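Long-range contacts in isochorismatase family protein family (Burkholderia thailandensis, PDB 3TXY), which is of unknown function, belongs to the isochorismatase family, and may be a hydrolase as assigned to that family, its substrate not being established: residues 12-22 with 54-62; 30-41 with 158-169. One frame throughout, in Å; residues are numbered along the deposited sequence.

Interaction 1: residues 12-22 with 54-62; sequences PTVALVAIDLQ and LPVIFVHTS
The side-chain amide of Q22 meets the backbone of T61 through both of its polar atoms. T61 N donates to Q22 OE1 at 2.8 Å, in the carbonyl plane on a lone pair, with an N-H...O angle of 172°. Q22 NE2 returns a bond to T61 O, and these two bonds, with a third from NE2 to W88 O, fix the rotation of the amide. H60 CB packs against Q22 OE1 at 3.3 Å, with the imidazole and amide planes steeply inclined; the ring's polar partners are T105 at NE2 and S89 O at ND1. The D20 carboxylate receives T61 OG1 at OD1 (2.6 Å) from its syn side, 32° out of plane. The F58 ring is touched obliquely by A18 CB, 3.8 Å from CD1.

Before the polar end, two parallel strands pair in register, L16 beside V56 through I19 beside V59. L16 and A18 each donate and accept a backbone bond, and D20 N adds one to V59 O. With chi1 at 176°, V59 turns CG2 toward strand 14-19, where it touches both V17 CG1 (4.1 Å) and I19 CD1 (3.9 Å). Water 1 ties A18 O, V59 O and L21 N together where the first strand ends. At the other end, V14 O is buried without a polar partner, covered by L54 CB at 3.5 Å.

D20 OD2 forms a salt bridge to K106, which also bonds T61 OG1; the pair recalls the Asp and Lys of the family's Asp-Lys-Cys triad, but this chain has no cysteine. Strand 14-19 lies between 128-134 and 56-61 in the parallel sheet, and 102-106 flanks 56-61 beyond. Helix 35-51 makes the beta-alpha-beta crossover, packing F49 on V14 and L54, and V38 and T42 on L21.

Interaction 2: residues 30-41 with 158-169; sequences MVPQSGGDVVAK and SDAVSTWSTDAQ. Unlike the reference sequence in segment 30-41: M30 (reference Val).
Backbone pairing joins V31 and T163 in an isolated antiparallel hydrogen-bonded pair: V31 N to T163 O and T163 N to V31 O, with N-H...O angles of 161° and 166°. The peptide bond that follows V31, before P32, is cis.

Side-chain hydrogen bonds centre on S162 and Q33. S162 OG donates to Q33 O at 2.7 Å and accepts from Q33 NE2 at 3.0 Å, so one hydroxyl grips both the main chain and the amide of the same residue. The Q33 chain bends at chi2 (-88°), which brings its amide back over the 158-162 segment, where NE2 also donates to S158 O at 3.3 Å. Water 2 bonds Q33 OE1. Q169 NE2 donates to V161 O within its own segment, while Q169 OE1 is bonded to T136.

Van der Waals packing fills the rest. P32 crosses the Q169 side chain at about a right angle, with P32 CD 3.4 Å from Q169 NE2. V31 CG2 lies 3.3 Å from S165 C, at the start of helix 166-180, and beside T166 CG2. M30, which differs from the reference sequence, lays CG against S162 CB. V38 CG1 meets A160 O at 3.3 Å, and K41 CB meets A160 CB at 3.9 Å.

K41 NZ stays 4.2 Å from D159 OD2, beyond a salt bridge; the other oxygen, OD1, accepts from A186 N.

The loop 30-33 spans from the end of strand 153-162 to the start of helix 166-180, capped by S165, while the first two turns of helix 35-51, capped by S34, lie on D159, A160 and S162. Helix 136-149 touches V161, T163 and W164. W164 continues into the dimer interface, with a cation-pi contact to K179 and packing on F171, both of the second subunit.

The two contacts are interleaved along the chain: 12-22, 30-41, 54-62, then 158-169. Their centres lie about 16 Å apart, yet they touch directly, L21 CD2 packing 3.6 Å from V38 CG1. Helix 35-51, whose first turns belong to interaction 2, leads into strand 56-61 of interaction 1, so that crossover connects them. Both reach the same parallel sheet: interaction 1 pairs two adjacent strands, whereas interaction 2 reaches strand 153-162, separated from 14-19 by 128-134. Early and late parts of the chain are thereby joined in one domain, with interaction 1 deep in the subunit and interaction 2 extending to the dimer interface.

Interaction 1: residues 12-22 with 54-62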
loop_
_atom_site.group_PDB
_atom_site.type_symbol
_atom_site.label_atom_id
_atom_site.label_comp_id
_atom_site.label_asym_id
_atom_site.label_seq_id
_atom_site.Cartn_x
_atom_site.Cartn_y
_atom_site.Cartn_z
ATOM N N PRO A 12 -14.270 -19.204 9.150
ATOM C CA PRO A 12 -14.153 -20.388 8.284
ATOM C C PRO A 12 -13.956 -20.072 6.802
ATOM O O PRO A 12 -13.420 -20.886 6.050
ATOM C CB PRO A 12 -15.497 -21.107 8.460
ATOM C CG PRO A 12 -16.114 -20.534 9.675
ATOM C CD PRO A 12 -15.559 -19.151 9.859
ATOM N N THR A 13 -14.458 -18.908 6.411
ATOM C CA THR A 13 -14.433 -18.398 5.048
ATOM C C THR A 13 -13.080 -17.740 4.774
ATOM O O THR A 13 -12.972 -16.509 4.658
ATOM C CB THR A 13 -15.602 -17.407 4.878
ATOM O OG1 THR A 13 -15.664 -16.495 6.004
ATOM C CG2 THR A 13 -16.901 -18.176 4.800
ATOM N N VAL A 14 -12.050 -18.578 4.708
ATOM C CA VAL A 14 -10.671 -18.128 4.604
ATOM C C VAL A 14 -9.970 -18.727 3.379
ATOM O O VAL A 14 -10.172 -19.881 3.050
ATOM C CB VAL A 14 -9.863 -18.460 5.892
ATOM C CG1 VAL A 14 -9.722 -19.965 6.083
ATOM C CG2 VAL A 14 -8.497 -17.773 5.870
ATOM N N ALA A 15 -9.152 -17.905 2.729
ATOM C CA ALA A 15 -8.304 -18.288 1.611
ATOM C C ALA A 15 -6.822 -18.055 1.905
ATOM O O ALA A 15 -6.450 -17.144 2.662
ATOM C CB ALA A 15 -8.713 -17.512 0.359
ATOM N N LEU A 16 -5.988 -18.905 1.303
ATOM C CA LEU A 16 -4.529 -18.758 1.300
ATOM C C LEU A 16 -4.149 -18.013 0.021
ATOM O O LEU A 16 -4.551 -18.411 -1.064
ATOM C CB LEU A 16 -3.829 -20.127 1.317
ATOM C CG LEU A 16 -2.300 -20.134 1.498
ATOM C CD1 LEU A 16 -1.866 -19.645 2.876
ATOM C CD2 LEU A 16 -1.745 -21.540 1.263
ATOM N N VAL A 17 -3.398 -16.920 0.157
ATOM C CA VAL A 17 -2.955 -16.118 -0.983
ATOM C C VAL A 17 -1.433 -15.993 -0.906
ATOM O O VAL A 17 -0.908 -15.461 0.067
ATOM C CB VAL A 17 -3.592 -14.716 -0.971
ATOM C CG1 VAL A 17 -3.074 -13.867 -2.143
ATOM C CG2 VAL A 17 -5.111 -14.848 -1.022
ATOM N N ALA A 18 -0.741 -16.511 -1.916
ATOM C CA ALA A 18 0.716 -16.623 -1.907
ATOM C C ALA A 18 1.296 -15.756 -3.010
ATOM O O ALA A 18 0.937 -15.929 -4.185
ATOM C CB ALA A 18 1.114 -18.084 -2.141
ATOM N N ILE A 19 2.190 -14.832 -2.650
ATOM C CA ILE A 19 2.663 -13.807 -3.595
ATOM C C ILE A 19 4.028 -14.123 -4.195
ATOM O O ILE A 19 5.007 -14.247 -3.470
ATOM C CB ILE A 19 2.767 -12.423 -2.915
ATOM C CG1 ILE A 19 1.453 -12.000 -2.234
ATOM C CG2 ILE A 19 3.190 -11.383 -3.940
ATOM C CD1 ILE A 19 0.243 -11.998 -3.154
ATOM N N ASP A 20 4.066 -14.226 -5.531
ATOM C CA ASP A 20 5.288 -14.183 -6.358
ATOM C C ASP A 20 6.274 -15.324 -6.061
ATOM O O ASP A 20 7.486 -15.143 -6.154
ATOM C CB ASP A 20 6.006 -12.831 -6.252
ATOM C CG ASP A 20 5.294 -11.729 -7.004
ATOM O OD1 ASP A 20 4.493 -12.034 -7.914
ATOM O OD2 ASP A 20 5.530 -10.554 -6.683
ATOM N N LEU A 21 5.748 -16.505 -5.765
ATOM C CA LEU A 21 6.608 -17.672 -5.541
ATOM C C LEU A 21 6.931 -18.323 -6.890
ATOM O O LEU A 21 6.555 -19.475 -7.194
ATOM C CB LEU A 21 5.993 -18.605 -4.512
ATOM C CG LEU A 21 5.734 -17.963 -3.140
ATOM C CD1 LEU A 21 5.121 -19.000 -2.189
ATOM C CD2 LEU A 21 7.004 -17.386 -2.529
ATOM N N GLN A 22 7.650 -17.529 -7.679
ATOM C CA GLN A 22 8.022 -17.835 -9.044
ATOM C C GLN A 22 9.540 -17.930 -9.175
ATOM O O GLN A 22 10.290 -17.337 -8.382
ATOM C CB GLN A 22 7.450 -16.779 -9.995
ATOM C CG GLN A 22 8.034 -15.381 -9.848
ATOM C CD GLN A 22 7.162 -14.337 -10.510
ATOM O OE1 GLN A 22 6.046 -14.122 -10.091
ATOM N NE2 GLN A 22 7.660 -13.719 -11.556
ATOM N N LEU A 54 -10.761 -25.291 1.196
ATOM C CA LEU A 54 -10.599 -23.844 1.238
ATOM C C LEU A 54 -9.713 -23.437 0.078
ATOM O O LEU A 54 -8.760 -24.144 -0.223
ATOM C CB LEU A 54 -9.965 -23.389 2.551
ATOM C CG LEU A 54 -10.745 -23.778 3.807
ATOM C CD1 LEU A 54 -9.848 -23.632 5.032
ATOM C CD2 LEU A 54 -12.014 -22.925 3.926
ATOM N N PRO A 55 -10.021 -22.299 -0.568
ATOM C CA PRO A 55 -9.278 -21.929 -1.772
ATOM C C PRO A 55 -7.826 -21.565 -1.517
ATOM O O PRO A 55 -7.504 -20.922 -0.504
ATOM C CB PRO A 55 -10.030 -20.704 -2.325
ATOM C CG PRO A 55 -10.999 -20.290 -1.291
ATOM C CD PRO A 55 -11.128 -21.370 -0.273
ATOM N N VAL A 56 -6.973 -21.964 -2.463
ATOM C CA VAL A 56 -5.563 -21.594 -2.486
ATOM C C VAL A 56 -5.300 -20.776 -3.753
ATOM O O VAL A 56 -5.597 -21.217 -4.860
ATOM C CB VAL A 56 -4.648 -22.827 -2.447
ATOM C CG1 VAL A 56 -3.179 -22.382 -2.510
ATOM C CG2 VAL A 56 -4.949 -23.634 -1.186
ATOM N N ILE A 57 -4.760 -19.577 -3.557
ATOM C CA ILE A 57 -4.633 -18.618 -4.624
ATOM C C ILE A 57 -3.179 -18.273 -4.769
ATOM O O ILE A 57 -2.568 -17.727 -3.846
ATOM C CB ILE A 57 -5.433 -17.334 -4.358
ATOM C CG1 ILE A 57 -6.909 -17.674 -4.115
ATOM C CG2 ILE A 57 -5.268 -16.396 -5.543
ATOM C CD1 ILE A 57 -7.736 -16.477 -3.706
ATOM N N PHE A 58 -2.620 -18.663 -5.910
ATOM C CA PHE A 58 -1.231 -18.411 -6.200
ATOM C C PHE A 58 -1.086 -17.273 -7.179
ATOM O O PHE A 58 -1.610 -17.327 -8.307
ATOM C CB PHE A 58 -0.563 -19.645 -6.783
ATOM C CG PHE A 58 -0.467 -20.801 -5.826
ATOM C CD1 PHE A 58 0.404 -20.754 -4.748
ATOM C CD2 PHE A 58 -1.226 -21.942 -6.013
ATOM C CE1 PHE A 58 0.514 -21.830 -3.872
ATOM C CE2 PHE A 58 -1.114 -23.011 -5.153
ATOM C CZ PHE A 58 -0.251 -22.950 -4.066
ATOM N N VAL A 59 -0.333 -16.263 -6.743
ATOM C CA VAL A 59 -0.139 -15.042 -7.498
ATOM C C VAL A 59 1.272 -15.016 -8.102
ATOM O O VAL A 59 2.262 -15.276 -7.417
ATOM C CB VAL A 59 -0.324 -13.810 -6.585
ATOM C CG1 VAL A 59 -0.038 -12.510 -7.332
ATOM C CG2 VAL A 59 -1.720 -13.786 -5.970
ATOM N N HIS A 60 1.374 -14.660 -9.369
ATOM C CA HIS A 60 2.676 -14.439 -9.971
ATOM C C HIS A 60 2.628 -13.187 -10.788
ATOM O O HIS A 60 1.553 -12.717 -11.149
ATOM C CB HIS A 60 3.154 -15.652 -10.791
ATOM C CG HIS A 60 2.350 -15.914 -12.023
ATOM N ND1 HIS A 60 2.922 -16.275 -13.187
ATOM C CD2 HIS A 60 0.984 -15.867 -12.257
ATOM C CE1 HIS A 60 1.972 -16.438 -14.121
ATOM N NE2 HIS A 60 0.791 -16.196 -13.560
ATOM N N THR A 61 3.809 -12.638 -11.038
ATOM C CA THR A 61 3.992 -11.428 -11.818
ATOM C C THR A 61 4.507 -11.797 -13.196
ATOM O O THR A 61 5.450 -12.585 -13.342
ATOM C CB THR A 61 5.013 -10.509 -11.144
ATOM O OG1 THR A 61 4.579 -10.244 -9.811
ATOM C CG2 THR A 61 5.199 -9.196 -11.913
ATOM N N SER A 62 3.894 -11.213 -14.211
ATOM C CA SER A 62 4.329 -11.399 -15.573
ATOM C C SER A 62 4.212 -10.087 -16.334
ATOM O O SER A 62 3.316 -9.319 -16.082
ATOM C CB SER A 62 3.468 -12.429 -16.283
ATOM O OG SER A 62 3.922 -12.625 -17.609
HETATM O O HOH W 1 2.852 -17.374 -5.647
#

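Interaction 2: residues 30-41 with 158-169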
loop_
_atom_site.group_PDB
_atom_site.type_symbol
_atom_site.label_atom_id
_atom_site.label_comp_id
_atom_site.label_asym_id
_atom_site.label_seq_id
_atom_site.Cartn_x
_atom_site.Cartn_y
_atom_site.Cartn_z
ATOM N N MET A 30 17.275 -13.255 0.444
ATOM C CA MET A 30 16.221 -12.754 1.323
ATOM C C MET A 30 16.287 -13.328 2.722
ATOM O O MET A 30 16.887 -14.396 2.961
ATOM C CB MET A 30 14.845 -13.026 0.711
ATOM C CG MET A 30 14.463 -14.500 0.633
ATOM S SD MET A 30 12.951 -14.729 -0.325
ATOM C CE MET A 30 13.635 -14.601 -1.987
ATOM N N VAL A 31 15.676 -12.613 3.659
ATOM C CA VAL A 31 15.710 -12.991 5.056
ATOM C C VAL A 31 14.322 -12.758 5.656
ATOM O O VAL A 31 13.534 -11.978 5.105
ATOM C CB VAL A 31 16.776 -12.179 5.826
ATOM C CG1 VAL A 31 18.181 -12.616 5.383
ATOM C CG2 VAL A 31 16.548 -10.682 5.648
ATOM N N PRO A 32 14.027 -13.387 6.811
ATOM C CA PRO A 32 14.835 -14.238 7.683
ATOM C C PRO A 32 14.810 -15.726 7.313
ATOM O O PRO A 32 15.436 -16.543 7.990
ATOM C CB PRO A 32 14.197 -14.011 9.051
ATOM C CG PRO A 32 12.757 -13.855 8.719
ATOM C CD PRO A 32 12.714 -13.099 7.415
ATOM N N GLN A 33 14.077 -16.074 6.267
ATOM C CA GLN A 33 14.173 -17.397 5.693
ATOM C C GLN A 33 14.292 -17.309 4.173
ATOM O O GLN A 33 13.891 -16.313 3.565
ATOM C CB GLN A 33 12.994 -18.289 6.142
ATOM C CG GLN A 33 11.611 -17.724 5.895
ATOM C CD GLN A 33 11.064 -16.854 7.017
ATOM O OE1 GLN A 33 11.139 -17.205 8.203
ATOM N NE2 GLN A 33 10.432 -15.748 6.634
ATOM N N SER A 34 14.842 -18.361 3.568
ATOM C CA SER A 34 15.164 -18.335 2.145
ATOM C C SER A 34 13.890 -18.419 1.300
ATOM O O SER A 34 12.799 -18.680 1.825
ATOM C CB SER A 34 16.120 -19.490 1.769
ATOM O OG SER A 34 15.464 -20.758 1.844
ATOM N N GLY A 35 14.040 -18.177 -0.004
ATOM C CA GLY A 35 12.935 -18.361 -0.934
ATOM C C GLY A 35 12.388 -19.783 -0.866
ATOM O O GLY A 35 11.166 -20.003 -0.856
ATOM N N GLY A 36 13.307 -20.743 -0.816
ATOM C CA GLY A 36 12.965 -22.167 -0.689
ATOM C C GLY A 36 12.132 -22.476 0.542
ATOM O O GLY A 36 11.160 -23.229 0.473
ATOM N N ASP A 37 12.489 -21.880 1.673
ATOM C CA ASP A 37 11.712 -22.064 2.903
ATOM C C ASP A 37 10.335 -21.434 2.794
ATOM O O ASP A 37 9.360 -21.979 3.319
ATOM C CB ASP A 37 12.418 -21.450 4.111
ATOM C CG ASP A 37 13.694 -22.182 4.498
ATOM O OD1 ASP A 37 13.928 -23.327 4.049
ATOM O OD2 ASP A 37 14.475 -21.578 5.269
ATOM N N VAL A 38 10.247 -20.281 2.133
ATOM C CA VAL A 38 8.949 -19.632 1.953
ATOM C C VAL A 38 8.061 -20.512 1.085
ATOM O O VAL A 38 6.888 -20.702 1.379
ATOM C CB VAL A 38 9.080 -18.234 1.320
ATOM C CG1 VAL A 38 7.714 -17.673 0.992
ATOM C CG2 VAL A 38 9.865 -17.311 2.240
ATOM N N VAL A 39 8.638 -21.058 0.020
ATOM C CA VAL A 39 7.936 -22.004 -0.848
ATOM C C VAL A 39 7.473 -23.226 -0.053
ATOM O O VAL A 39 6.312 -23.612 -0.127
ATOM C CB VAL A 39 8.808 -22.430 -2.057
ATOM C CG1 VAL A 39 8.152 -23.592 -2.822
ATOM C CG2 VAL A 39 9.038 -21.243 -2.987
ATOM N N ALA A 40 8.366 -23.806 0.743
ATOM C CA ALA A 40 8.033 -25.033 1.497
ATOM C C ALA A 40 6.905 -24.786 2.485
ATOM O O ALA A 40 5.961 -25.566 2.586
ATOM C CB ALA A 40 9.252 -25.549 2.239
ATOM N N LYS A 41 7.015 -23.682 3.219
ATOM C CA LYS A 41 6.020 -23.340 4.235
ATOM C C LYS A 41 4.665 -23.118 3.604
ATOM O O LYS A 41 3.623 -23.513 4.145
ATOM C CB LYS A 41 6.436 -22.052 4.903
ATOM C CG LYS A 41 5.946 -21.912 6.301
ATOM C CD LYS A 41 6.919 -22.599 7.228
ATOM C CE LYS A 41 6.304 -23.811 7.851
ATOM N NZ LYS A 41 7.307 -24.336 8.820
ATOM N N SER A 158 4.479 -14.900 9.321
ATOM C CA SER A 158 5.803 -14.365 9.564
ATOM C C SER A 158 6.935 -15.244 9.040
ATOM O O SER A 158 7.946 -14.734 8.515
ATOM C CB SER A 158 6.005 -14.080 11.063
ATOM O OG SER A 158 5.820 -15.234 11.831
ATOM N N ASP A 159 6.765 -16.559 9.150
ATOM C CA ASP A 159 7.784 -17.483 8.651
ATOM C C ASP A 159 7.518 -17.957 7.226
ATOM O O ASP A 159 8.127 -18.929 6.763
ATOM C CB ASP A 159 8.019 -18.646 9.631
ATOM C CG ASP A 159 6.767 -19.414 9.978
ATOM O OD1 ASP A 159 5.643 -18.949 9.717
ATOM O OD2 ASP A 159 6.927 -20.528 10.546
ATOM N N ALA A 160 6.620 -17.258 6.519
ATOM C CA ALA A 160 6.439 -17.483 5.089
ATOM C C ALA A 160 6.358 -16.183 4.301
ATOM O O ALA A 160 5.776 -16.164 3.217
ATOM C CB ALA A 160 5.210 -18.358 4.832
ATOM N N VAL A 161 6.934 -15.113 4.848
ATOM C CA VAL A 161 7.227 -13.888 4.115
ATOM C C VAL A 161 8.691 -13.513 4.376
ATOM O O VAL A 161 9.159 -13.579 5.526
ATOM C CB VAL A 161 6.277 -12.709 4.468
ATOM C CG1 VAL A 161 4.829 -13.069 4.117
ATOM C CG2 VAL A 161 6.383 -12.274 5.939
ATOM N N SER A 162 9.402 -13.133 3.312
ATOM C CA SER A 162 10.795 -12.705 3.425
ATOM C C SER A 162 11.061 -11.478 2.573
ATOM O O SER A 162 10.302 -11.144 1.655
ATOM C CB SER A 162 11.751 -13.848 3.073
ATOM O OG SER A 162 11.621 -14.906 4.000
ATOM N N THR A 163 12.145 -10.798 2.903
ATOM C CA THR A 163 12.468 -9.522 2.277
ATOM C C THR A 163 13.979 -9.270 2.307
ATOM O O THR A 163 14.753 -10.197 2.557
ATOM C CB THR A 163 11.620 -8.388 2.901
ATOM O OG1 THR A 163 11.761 -7.200 2.128
ATOM C CG2 THR A 163 11.962 -8.115 4.382
ATOM N N TRP A 164 14.407 -8.046 2.007
ATOM C CA TRP A 164 15.832 -7.804 1.726
ATOM C C TRP A 164 16.698 -7.574 2.940
ATOM O O TRP A 164 17.937 -7.576 2.831
ATOM C CB TRP A 164 16.002 -6.621 0.768
ATOM C CG TRP A 164 15.487 -5.332 1.348
ATOM C CD1 TRP A 164 16.124 -4.478 2.239
ATOM C CD2 TRP A 164 14.171 -4.745 1.136
ATOM N NE1 TRP A 164 15.323 -3.423 2.561
ATOM C CE2 TRP A 164 14.138 -3.521 1.933
ATOM C CE3 TRP A 164 13.066 -5.082 0.369
ATOM C CZ2 TRP A 164 13.045 -2.691 1.940
ATOM C CZ3 TRP A 164 11.965 -4.235 0.398
ATOM C CH2 TRP A 164 11.953 -3.078 1.175
ATOM N N SER A 165 16.093 -7.337 4.098
ATOM C CA SER A 165 16.864 -7.153 5.323
ATOM C C SER A 165 16.004 -7.507 6.530
ATOM O O SER A 165 14.762 -7.523 6.451
ATOM C CB SER A 165 17.387 -5.711 5.438
ATOM O OG SER A 165 16.372 -4.813 5.884
ATOM N N THR A 166 16.653 -7.845 7.639
ATOM C CA THR A 166 15.908 -8.167 8.858
ATOM C C THR A 166 15.257 -6.898 9.422
ATOM O O THR A 166 14.191 -6.968 10.023
ATOM C CB THR A 166 16.790 -8.859 9.925
ATOM O OG1 THR A 166 17.969 -8.083 10.151
ATOM C CG2 THR A 166 17.187 -10.244 9.471
ATOM N N ASP A 167 15.894 -5.743 9.218
ATOM C CA ASP A 167 15.293 -4.460 9.633
ATOM C C ASP A 167 13.961 -4.251 8.881
ATOM O O ASP A 167 12.956 -3.799 9.466
ATOM C CB ASP A 167 16.232 -3.282 9.351
ATOM C CG ASP A 167 17.319 -3.094 10.414
ATOM O OD1 ASP A 167 17.331 -3.772 11.466
ATOM O OD2 ASP A 167 18.165 -2.211 10.212
ATOM N N ALA A 168 13.945 -4.565 7.583
ATOM C CA ALA A 168 12.714 -4.386 6.790
ATOM C C ALA A 168 11.645 -5.375 7.192
ATOM O O ALA A 168 10.476 -5.025 7.314
ATOM C CB ALA A 168 12.999 -4.505 5.306
ATOM N N GLN A 169 12.044 -6.614 7.440
ATOM C CA GLN A 169 11.097 -7.611 7.932
ATOM C C GLN A 169 10.463 -7.135 9.220
ATOM O O GLN A 169 9.241 -7.117 9.356
ATOM C CB GLN A 169 11.789 -8.935 8.177
ATOM C CG GLN A 169 10.849 -10.037 8.675
ATOM C CD GLN A 169 10.108 -10.746 7.549
ATOM O OE1 GLN A 169 10.067 -10.260 6.418
ATOM N NE2 GLN A 169 9.555 -11.933 7.854
HETATM O O HOH W 2 10.530 -15.818 10.584
#